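Local coordinates for beta-galactosidase (PDB 5MUJ), which probably acts as an arabinofuranosidase-type glycoside hydrolase on the plant pectin rhamnogalacturonan II, and here holds an RGII chain B glycan, at residues Phe331-Tyr336 against Cys349-Ala354; Pro44-Leu49 against Pro323-Asp328; Arg295-Phe300 against Gly317-Ile322. All blocks are in the same frame, centred on the assembly; numbering follows the deposited sequence.

Interaction 1. Residues Phe331-Tyr336 against Cys349-Ala354; sequences FAHKSY and CAVNNA. With RAM (alpha-L-rhamnopyranose), chain B.
H333 and C349 meet through a single acceptor used twice: H333 N donates to C349 O at 3.0 Å, and ring atom H333 ND1 donates to C349 O at 3.1 Å. The two donors come from opposite faces of the carbonyl plane, ND1 standing 38° out of it, while the oxygen lies in the plane of the imidazole. A chi1 of 74° brings CG between the backbone N and the carbonyl carbon, and the small chi2 turns ND1 to C349 O and NE2 to the rhamnose. F331 CB over the centre of one ring face and K334 CG over the other restrict the imidazole further. A hydrogen bond of 2.8 Å joins H333 NE2 to O4 of the rhamnose. Putting an alanine in place of H333 is likely to leave C349 O with its backbone donor but no ring N-H, and rhamnose O4 without this partner. The segments 331-336 and 349-351 run antiparallel at 159°, part of the hairpin of strands 331-340 and 343-351 in one of five four-stranded sheets, consistent with a five-bladed beta-propeller; 331-340, the edge strand away from 45-51 and probably the innermost of its blade, brings F331, H333 and K334 into the glycan pocket. The extended K334 side chain carries NZ to within 2.6 Å of rhamnose O3, where D61 also pairs with it. At the pair F331-V351, reciprocal backbone hydrogen bonds accompany side chains lying side by side, F331 CD2 being 3.8 Å from V351 CB. Rhamnose C6 lies over one face of the phenylalanine ring. Every residue that touches across this part of the hairpin is buried. Past V351 the pairing stops: N352 to A354 continue as loop, without contact to 331-336, and N353 is exposed to solvent.

Interaction 2. Residues Pro44-Leu49 against Pro323-Asp328; sequences PYKYGL and PSKNYD
K46 spans the gap to the 323-328 loop with a side chain extended beyond CG, and its NZ makes a 2.7 Å salt bridge to D328 OD2. The same NZ donates to S324 OG at 2.9 Å and, outside this pair of segments, to I322 O, so three oxygens hold the ammonium group. D328 is itself fixed from behind: S324 N and K325 N reach D328 OD1 from opposite faces of the carboxylate plane, at 3.0 Å from S324 N, and Y348 OH bonds to OD2. Nearer the backbone, K46 CB packs on K325 CD (3.9 Å). Y47 and G48 follow, together facing I361 as a classic beta bulge. G48 CA lies 3.5 Å from Y327 OH, a hydroxyl that is hydrogen-bonded to Y348. At phi 127°, psi -157° any side chain would collide with the carbonyl oxygen of Y47, and its CB would also come near Y327 CE2. In the modelled conformer, L49 CD2 comes within 4.2 Å of Y327 CD1, obliquely and on the same ring side as G48 CA. Outermost strand 45-51 pairs antiparallel with 357-363, completing a sheet of C-terminal strands, while Y327 and D328 rest on A350 of strand 343-351.

Interaction 3. Residues Arg295-Phe300 against Gly317-Ile322; sequences RKYKAF and GADLII
R295 and D319 form a side-on salt bridge, one nitrogen to each carboxylate oxygen: R295 NE donates to D319 OD2 at 3.0 Å and R295 NH2 to D319 OD1 at 2.8 Å. Both oxygens use their syn lone pairs, and the guanidinium and carboxylate planes are only 7° apart. The bend at chi2 (66°) brings R295 CG over the rim of the F300 ring, and F300 CZ 3.5 Å from the guanidinium plane, near its rim. The anti side of D319 OD2 is taken by Y297 OH, which donates to it at 2.6 Å. A bridging water in turn donates to Y297 OH and accepts from D319 N, a longer bond of 3.2 Å, so the hydroxyl both gives and receives. D319 OD2 lies over one face of the F300 ring, the carboxylate and ring planes 22° apart. Y297 also has an apolar role: I322 CB stands over the centre of its ring at 4.0 Å from the centroid, a CH-pi contact. With three donors on two oxygens, two of them from the arginine, the carboxylate is probably stabilised as the anion, and the partly buried charges of the two loops offset one another.

Interaction 1 is fully buried and lies closest to the chain centre, about 12 Å away; interactions 2 and 3 are farther out, about 19 and 17 Å, and only partly buried. Interactions 1 and 2 belong to the same sheet, whereas interaction 3 joins the start of strand 299-306, in the neighbouring sheet, to the linker that follows that sheet and leads to strand 331-340. That linker is shared: 317-322 runs straight into 323-328, and I322 O accepts from K46 NZ across the boundary. The chemistry follows position, with backbone pairing and sugar-binding side chains at interaction 1, and salt bridges reaching into the linker at interactions 2 and 3. A332 CB packs against I322 and P323, tying all three together.

Interaction 1. Residues Phe331-Tyr336 against Cys349-Ala354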
loop_
_atom_site.group_PDB
_atom_site.type_symbol
_atom_site.label_atom_id
_atom_site.label_comp_id
_atom_site.label_asym_id
_atom_site.label_seq_id
_atom_site.Cartn_x
_atom_site.Cartn_y
_atom_site.Cartn_z
ATOM N N PHE A 331 -8.256 11.548 -7.434
ATOM C CA PHE A 331 -7.792 10.192 -7.266
ATOM C C PHE A 331 -8.568 9.531 -6.123
ATOM O O PHE A 331 -8.764 10.157 -5.063
ATOM C CB PHE A 331 -6.291 10.094 -6.902
ATOM C CG PHE A 331 -5.332 10.797 -7.841
ATOM C CD1 PHE A 331 -5.488 10.712 -9.210
ATOM C CD2 PHE A 331 -4.207 11.467 -7.340
ATOM C CE1 PHE A 331 -4.573 11.325 -10.058
ATOM C CE2 PHE A 331 -3.309 12.101 -8.188
ATOM C CZ PHE A 331 -3.499 12.013 -9.542
ATOM N N ALA A 332 -9.019 8.292 -6.307
ATOM C CA ALA A 332 -9.606 7.503 -5.189
ATOM C C ALA A 332 -8.974 6.132 -5.288
ATOM O O ALA A 332 -9.362 5.327 -6.119
ATOM C CB ALA A 332 -11.134 7.417 -5.260
ATOM N N HIS A 333 -7.935 5.906 -4.496
ATOM C CA HIS A 333 -6.929 4.930 -4.869
ATOM C C HIS A 333 -6.011 4.503 -3.726
ATOM O O HIS A 333 -5.722 5.269 -2.808
ATOM C CB HIS A 333 -6.098 5.462 -6.070
ATOM C CG HIS A 333 -5.127 6.548 -5.737
ATOM N ND1 HIS A 333 -5.244 7.402 -4.672
ATOM C CD2 HIS A 333 -3.957 6.889 -6.337
ATOM C CE1 HIS A 333 -4.228 8.244 -4.645
ATOM N NE2 HIS A 333 -3.427 7.952 -5.652
ATOM N N LYS A 334 -5.496 3.279 -3.878
ATOM C CA LYS A 334 -4.623 2.582 -2.924
ATOM C C LYS A 334 -5.526 1.915 -1.939
ATOM O O LYS A 334 -6.573 2.475 -1.643
ATOM C CB LYS A 334 -3.548 3.481 -2.330
ATOM C CG LYS A 334 -2.791 4.279 -3.388
ATOM C CD LYS A 334 -1.641 5.020 -2.785
ATOM C CE LYS A 334 -0.924 5.839 -3.836
ATOM N NZ LYS A 334 0.191 6.586 -3.223
ATOM N N SER A 335 -5.233 0.679 -1.555
ATOM C CA SER A 335 -6.172 -0.139 -0.756
ATOM C C SER A 335 -5.595 -0.727 0.496
ATOM O O SER A 335 -4.445 -1.157 0.574
ATOM C CB SER A 335 -6.683 -1.320 -1.597
ATOM O OG SER A 335 -7.316 -0.869 -2.779
ATOM N N TYR A 336 -6.446 -0.748 1.517
ATOM C CA TYR A 336 -6.356 -1.738 2.570
ATOM C C TYR A 336 -7.780 -2.111 2.982
ATOM O O TYR A 336 -8.596 -1.240 3.202
ATOM C CB TYR A 336 -5.529 -1.236 3.757
ATOM C CG TYR A 336 -4.771 -2.338 4.402
ATOM C CD1 TYR A 336 -5.377 -3.189 5.330
ATOM C CD2 TYR A 336 -3.425 -2.613 4.030
ATOM C CE1 TYR A 336 -4.697 -4.248 5.882
ATOM C CE2 TYR A 336 -2.736 -3.664 4.602
ATOM C CZ TYR A 336 -3.372 -4.481 5.531
ATOM O OH TYR A 336 -2.727 -5.537 6.138
ATOM N N CYS A 349 -6.765 6.153 -0.361
ATOM C CA CYS A 349 -6.238 7.518 -0.356
ATOM C C CYS A 349 -7.088 8.376 -1.276
ATOM O O CYS A 349 -7.271 8.048 -2.458
ATOM C CB CYS A 349 -4.764 7.557 -0.801
ATOM S SG CYS A 349 -4.100 9.223 -1.002
ATOM N N ALA A 350 -7.643 9.454 -0.705
ATOM C CA ALA A 350 -8.518 10.365 -1.398
ATOM C C ALA A 350 -7.732 11.617 -1.709
ATOM O O ALA A 350 -7.110 12.183 -0.796
ATOM C CB ALA A 350 -9.697 10.701 -0.469
ATOM N N VAL A 351 -7.722 12.010 -3.000
ATOM C CA VAL A 351 -7.147 13.245 -3.456
ATOM C C VAL A 351 -8.168 14.023 -4.288
ATOM O O VAL A 351 -8.826 13.453 -5.151
ATOM C CB VAL A 351 -5.893 12.958 -4.315
ATOM C CG1 VAL A 351 -5.203 14.254 -4.783
ATOM C CG2 VAL A 351 -4.954 12.062 -3.517
ATOM N N ASN A 352 -8.261 15.334 -4.047
ATOM C CA ASN A 352 -9.192 16.193 -4.768
ATOM C C ASN A 352 -8.450 17.076 -5.763
ATOM O O ASN A 352 -7.230 16.938 -5.922
ATOM C CB ASN A 352 -10.038 17.012 -3.772
ATOM C CG ASN A 352 -9.219 17.945 -2.892
ATOM O OD1 ASN A 352 -8.077 18.328 -3.195
ATOM N ND2 ASN A 352 -9.829 18.349 -1.781
ATOM N N ASN A 353 -9.175 17.965 -6.442
ATOM C CA ASN A 353 -8.581 18.806 -7.493
ATOM C C ASN A 353 -7.636 19.850 -6.925
ATOM O O ASN A 353 -6.729 20.285 -7.649
ATOM C CB ASN A 353 -9.638 19.498 -8.366
ATOM C CG ASN A 353 -10.401 18.533 -9.257
ATOM O OD1 ASN A 353 -9.897 17.481 -9.641
ATOM N ND2 ASN A 353 -11.637 18.890 -9.585
ATOM N N ALA A 354 -7.832 20.249 -5.657
ATOM C CA ALA A 354 -6.808 21.062 -4.950
ATOM C C ALA A 354 -5.555 20.264 -4.533
ATOM O O ALA A 354 -4.599 20.838 -3.999
ATOM C CB ALA A 354 -7.411 21.733 -3.738
HETATM C C1 RAM B . 2.257 8.795 -8.117
HETATM C C2 RAM B . 2.236 8.317 -6.688
HETATM C C3 RAM B . 1.107 9.042 -5.959
HETATM C C4 RAM B . -0.197 8.742 -6.700
HETATM C C5 RAM B . -0.199 9.062 -8.202
HETATM C C6 RAM B . -1.334 8.368 -8.936
HETATM O O2 RAM B . 2.038 6.877 -6.692
HETATM O O3 RAM B . 1.019 8.656 -4.585
HETATM O O4 RAM B . -1.220 9.549 -6.142
HETATM O O5 RAM B . 1.046 8.800 -8.897
#

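Interaction 2. Residues Pro44-Leu49 against Pro323-Asp328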
loop_
_atom_site.group_PDB
_atom_site.type_symbol
_atom_site.label_atom_id
_atom_site.label_comp_id
_atom_site.label_asym_id
_atom_site.label_seq_id
_atom_site.Cartn_x
_atom_site.Cartn_y
_atom_site.Cartn_z
ATOM N N PRO A 44 -19.959 -0.099 -1.660
ATOM C CA PRO A 44 -20.626 1.001 -2.350
ATOM C C PRO A 44 -20.759 2.330 -1.587
ATOM O O PRO A 44 -20.981 3.368 -2.224
ATOM C CB PRO A 44 -22.037 0.429 -2.603
ATOM C CG PRO A 44 -21.859 -1.044 -2.595
ATOM C CD PRO A 44 -20.852 -1.263 -1.520
ATOM N N TYR A 45 -20.601 2.282 -0.259
ATOM C CA TYR A 45 -21.077 3.371 0.658
ATOM C C TYR A 45 -19.855 4.114 1.243
ATOM O O TYR A 45 -19.071 3.555 2.034
ATOM C CB TYR A 45 -22.032 2.850 1.787
ATOM C CG TYR A 45 -23.230 2.194 1.162
ATOM C CD1 TYR A 45 -24.211 2.961 0.512
ATOM C CD2 TYR A 45 -23.304 0.845 1.040
ATOM C CE1 TYR A 45 -25.274 2.364 -0.148
ATOM C CE2 TYR A 45 -24.353 0.236 0.361
ATOM C CZ TYR A 45 -25.345 0.997 -0.213
ATOM O OH TYR A 45 -26.393 0.394 -0.901
ATOM N N LYS A 46 -19.683 5.366 0.857
ATOM C CA LYS A 46 -18.475 6.122 1.285
ATOM C C LYS A 46 -18.712 6.797 2.630
ATOM O O LYS A 46 -19.538 7.700 2.753
ATOM C CB LYS A 46 -18.088 7.145 0.225
ATOM C CG LYS A 46 -17.582 6.426 -1.028
ATOM C CD LYS A 46 -16.924 7.328 -2.050
ATOM C CE LYS A 46 -16.351 6.490 -3.161
ATOM N NZ LYS A 46 -15.824 7.451 -4.165
ATOM N N TYR A 47 -17.979 6.339 3.624
ATOM C CA TYR A 47 -18.115 6.878 5.002
ATOM C C TYR A 47 -17.530 8.274 5.036
ATOM O O TYR A 47 -18.129 9.207 5.550
ATOM C CB TYR A 47 -17.409 6.001 5.977
ATOM C CG TYR A 47 -17.406 6.530 7.379
ATOM C CD1 TYR A 47 -18.500 6.339 8.215
ATOM C CD2 TYR A 47 -16.293 7.188 7.887
ATOM C CE1 TYR A 47 -18.503 6.830 9.503
ATOM C CE2 TYR A 47 -16.282 7.694 9.186
ATOM C CZ TYR A 47 -17.397 7.492 9.991
ATOM O OH TYR A 47 -17.427 7.971 11.286
ATOM N N GLY A 48 -16.325 8.395 4.482
ATOM C CA GLY A 48 -15.628 9.649 4.306
ATOM C C GLY A 48 -14.252 9.521 4.915
ATOM O O GLY A 48 -13.745 8.401 5.093
ATOM N N LEU A 49 -13.659 10.650 5.262
ATOM C CA LEU A 49 -12.261 10.652 5.690
ATOM C C LEU A 49 -12.088 9.979 7.040
ATOM O O LEU A 49 -12.962 10.093 7.946
ATOM C CB LEU A 49 -11.689 12.060 5.681
ATOM C CG LEU A 49 -11.632 12.712 4.291
ATOM C CD1 LEU A 49 -11.608 14.222 4.344
ATOM C CD2 LEU A 49 -10.424 12.203 3.496
ATOM N N PRO A 323 -13.280 7.936 -8.142
ATOM C CA PRO A 323 -13.649 9.318 -7.790
ATOM C C PRO A 323 -15.140 9.551 -7.968
ATOM O O PRO A 323 -15.690 9.224 -9.020
ATOM C CB PRO A 323 -12.858 10.171 -8.801
ATOM C CG PRO A 323 -11.647 9.347 -9.069
ATOM C CD PRO A 323 -12.127 7.917 -9.059
ATOM N N SER A 324 -15.789 10.092 -6.939
ATOM C CA SER A 324 -17.234 10.324 -6.990
ATOM C C SER A 324 -17.744 11.398 -6.008
ATOM O O SER A 324 -18.856 11.862 -6.157
ATOM C CB SER A 324 -17.955 8.996 -6.793
ATOM O OG SER A 324 -18.130 8.743 -5.386
ATOM N N LYS A 325 -16.917 11.797 -5.039
ATOM C CA LYS A 325 -17.258 12.803 -4.032
ATOM C C LYS A 325 -16.296 13.966 -4.125
ATOM O O LYS A 325 -15.214 13.831 -4.686
ATOM C CB LYS A 325 -17.135 12.193 -2.644
ATOM C CG LYS A 325 -18.146 11.080 -2.403
ATOM C CD LYS A 325 -18.495 10.870 -0.935
ATOM C CE LYS A 325 -18.918 12.144 -0.250
ATOM N NZ LYS A 325 -19.879 12.939 -1.063
ATOM N N ASN A 326 -16.662 15.081 -3.512
ATOM C CA ASN A 326 -15.780 16.237 -3.378
ATOM C C ASN A 326 -14.349 15.833 -2.989
ATOM O O ASN A 326 -13.368 16.154 -3.686
ATOM C CB ASN A 326 -16.363 17.189 -2.300
ATOM C CG ASN A 326 -16.348 16.587 -0.871
ATOM O OD1 ASN A 326 -16.870 15.481 -0.613
ATOM N ND2 ASN A 326 -15.713 17.307 0.061
ATOM N N TYR A 327 -14.262 15.055 -1.910
ATOM C CA TYR A 327 -13.021 14.858 -1.233
ATOM C C TYR A 327 -12.112 13.868 -2.021
ATOM O O TYR A 327 -10.913 13.810 -1.756
ATOM C CB TYR A 327 -13.278 14.451 0.236
ATOM C CG TYR A 327 -13.834 13.057 0.457
ATOM C CD1 TYR A 327 -13.029 11.956 0.194
ATOM C CD2 TYR A 327 -15.158 12.814 0.876
ATOM C CE1 TYR A 327 -13.455 10.666 0.381
ATOM C CE2 TYR A 327 -15.595 11.492 1.056
ATOM C CZ TYR A 327 -14.731 10.416 0.777
ATOM O OH TYR A 327 -15.025 9.059 0.913
ATOM N N ASP A 328 -12.682 13.065 -2.931
ATOM C CA ASP A 328 -11.837 12.128 -3.777
ATOM C C ASP A 328 -11.952 12.320 -5.287
ATOM O O ASP A 328 -11.651 11.398 -6.087
ATOM C CB ASP A 328 -12.082 10.655 -3.397
ATOM C CG ASP A 328 -13.499 10.153 -3.718
ATOM O OD1 ASP A 328 -14.224 10.792 -4.502
ATOM O OD2 ASP A 328 -13.904 9.085 -3.165
#

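Interaction 3. Residues Arg295-Phe300 against Gly317-Ile322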
loop_
_atom_site.group_PDB
_atom_site.type_symbol
_atom_site.label_atom_id
_atom_site.label_comp_id
_atom_site.label_asym_id
_atom_site.label_seq_id
_atom_site.Cartn_x
_atom_site.Cartn_y
_atom_site.Cartn_z
ATOM N N ARG A 295 -10.125 3.981 -18.547
ATOM C CA ARG A 295 -10.907 4.718 -17.559
ATOM C C ARG A 295 -10.878 6.256 -17.804
ATOM O O ARG A 295 -9.821 6.861 -18.161
ATOM C CB ARG A 295 -10.367 4.402 -16.157
ATOM C CG ARG A 295 -10.974 3.185 -15.487
ATOM C CD ARG A 295 -10.648 1.902 -16.176
ATOM N NE ARG A 295 -10.816 0.757 -15.285
ATOM C CZ ARG A 295 -10.350 -0.469 -15.486
ATOM N NH1 ARG A 295 -9.663 -0.766 -16.585
ATOM N NH2 ARG A 295 -10.570 -1.419 -14.591
ATOM N N LYS A 296 -12.049 6.863 -17.582
ATOM C CA LYS A 296 -12.267 8.308 -17.669
ATOM C C LYS A 296 -12.229 8.972 -16.292
ATOM O O LYS A 296 -12.819 10.037 -16.077
ATOM C CB LYS A 296 -13.614 8.601 -18.344
ATOM N N TYR A 297 -11.595 8.301 -15.348
ATOM C CA TYR A 297 -11.075 8.920 -14.147
ATOM C C TYR A 297 -9.638 8.493 -13.996
ATOM O O TYR A 297 -9.240 7.427 -14.512
ATOM C CB TYR A 297 -11.882 8.539 -12.920
ATOM C CG TYR A 297 -12.440 7.139 -12.987
ATOM C CD1 TYR A 297 -11.661 6.036 -12.692
ATOM C CD2 TYR A 297 -13.716 6.910 -13.465
ATOM C CE1 TYR A 297 -12.175 4.745 -12.783
ATOM C CE2 TYR A 297 -14.243 5.632 -13.536
ATOM C CZ TYR A 297 -13.484 4.546 -13.203
ATOM O OH TYR A 297 -14.016 3.282 -13.277
ATOM N N LYS A 298 -8.865 9.318 -13.297
ATOM C CA LYS A 298 -7.380 9.211 -13.346
ATOM C C LYS A 298 -6.725 8.168 -12.438
ATOM O O LYS A 298 -5.579 7.766 -12.694
ATOM C CB LYS A 298 -6.752 10.565 -13.057
ATOM C CG LYS A 298 -7.036 11.614 -14.143
ATOM C CD LYS A 298 -6.153 11.498 -15.384
ATOM C CE LYS A 298 -6.527 12.596 -16.382
ATOM N NZ LYS A 298 -6.458 12.140 -17.802
ATOM N N ALA A 299 -7.389 7.808 -11.343
ATOM C CA ALA A 299 -6.925 6.718 -10.481
ATOM C C ALA A 299 -8.050 6.061 -9.701
ATOM O O ALA A 299 -9.021 6.717 -9.324
ATOM C CB ALA A 299 -5.819 7.183 -9.534
ATOM N N PHE A 300 -7.905 4.768 -9.462
ATOM C CA PHE A 300 -8.981 3.925 -8.970
ATOM C C PHE A 300 -8.466 2.631 -8.381
ATOM O O PHE A 300 -7.293 2.280 -8.609
ATOM C CB PHE A 300 -9.955 3.600 -10.103
ATOM C CG PHE A 300 -9.266 2.900 -11.300
ATOM C CD1 PHE A 300 -8.606 3.630 -12.324
ATOM C CD2 PHE A 300 -9.263 1.523 -11.378
ATOM C CE1 PHE A 300 -7.955 2.980 -13.399
ATOM C CE2 PHE A 300 -8.616 0.878 -12.452
ATOM C CZ PHE A 300 -7.972 1.614 -13.442
ATOM N N GLY A 317 -15.260 -6.195 -14.358
ATOM C CA GLY A 317 -16.482 -5.410 -14.039
ATOM C C GLY A 317 -16.103 -4.065 -13.477
ATOM O O GLY A 317 -14.949 -3.666 -13.549
ATOM N N ALA A 318 -17.074 -3.394 -12.857
ATOM C CA ALA A 318 -16.919 -2.041 -12.319
ATOM C C ALA A 318 -15.796 -2.019 -11.310
ATOM O O ALA A 318 -15.630 -2.938 -10.528
ATOM C CB ALA A 318 -18.217 -1.574 -11.637
ATOM N N ASP A 319 -15.080 -0.918 -11.304
ATOM C CA ASP A 319 -13.982 -0.738 -10.362
ATOM C C ASP A 319 -14.561 -0.629 -8.941
ATOM O O ASP A 319 -15.658 -0.125 -8.760
ATOM C CB ASP A 319 -13.258 0.517 -10.718
ATOM C CG ASP A 319 -12.438 0.349 -12.000
ATOM O OD1 ASP A 319 -11.860 -0.743 -12.180
ATOM O OD2 ASP A 319 -12.393 1.298 -12.786
ATOM N N LEU A 320 -13.768 -1.022 -7.966
ATOM C CA LEU A 320 -14.240 -1.054 -6.560
ATOM C C LEU A 320 -14.380 0.328 -5.967
ATOM O O LEU A 320 -15.354 0.590 -5.222
ATOM C CB LEU A 320 -13.252 -1.840 -5.722
ATOM C CG LEU A 320 -13.126 -3.337 -5.973
ATOM C CD1 LEU A 320 -12.146 -3.984 -5.002
ATOM C CD2 LEU A 320 -14.486 -4.028 -5.895
ATOM N N ILE A 321 -13.401 1.188 -6.186
ATOM C CA ILE A 321 -13.376 2.553 -5.667
ATOM C C ILE A 321 -12.999 3.479 -6.792
ATOM O O ILE A 321 -11.964 3.257 -7.446
ATOM C CB ILE A 321 -12.323 2.755 -4.538
ATOM C CG1 ILE A 321 -12.525 1.743 -3.418
ATOM C CG2 ILE A 321 -12.342 4.192 -4.012
ATOM C CD1 ILE A 321 -13.759 1.973 -2.519
ATOM N N ILE A 322 -13.817 4.486 -7.049
ATOM C CA ILE A 322 -13.556 5.490 -8.065
ATOM C C ILE A 322 -13.839 6.869 -7.531
ATOM O O ILE A 322 -14.643 7.003 -6.565
ATOM C CB ILE A 322 -14.389 5.250 -9.366
ATOM C CG1 ILE A 322 -15.894 5.569 -9.196
ATOM C CG2 ILE A 322 -14.191 3.819 -9.872
ATOM C CD1 ILE A 322 -16.691 5.430 -10.481
HETATM O O HOH W 1 -16.135 1.714 -12.706
#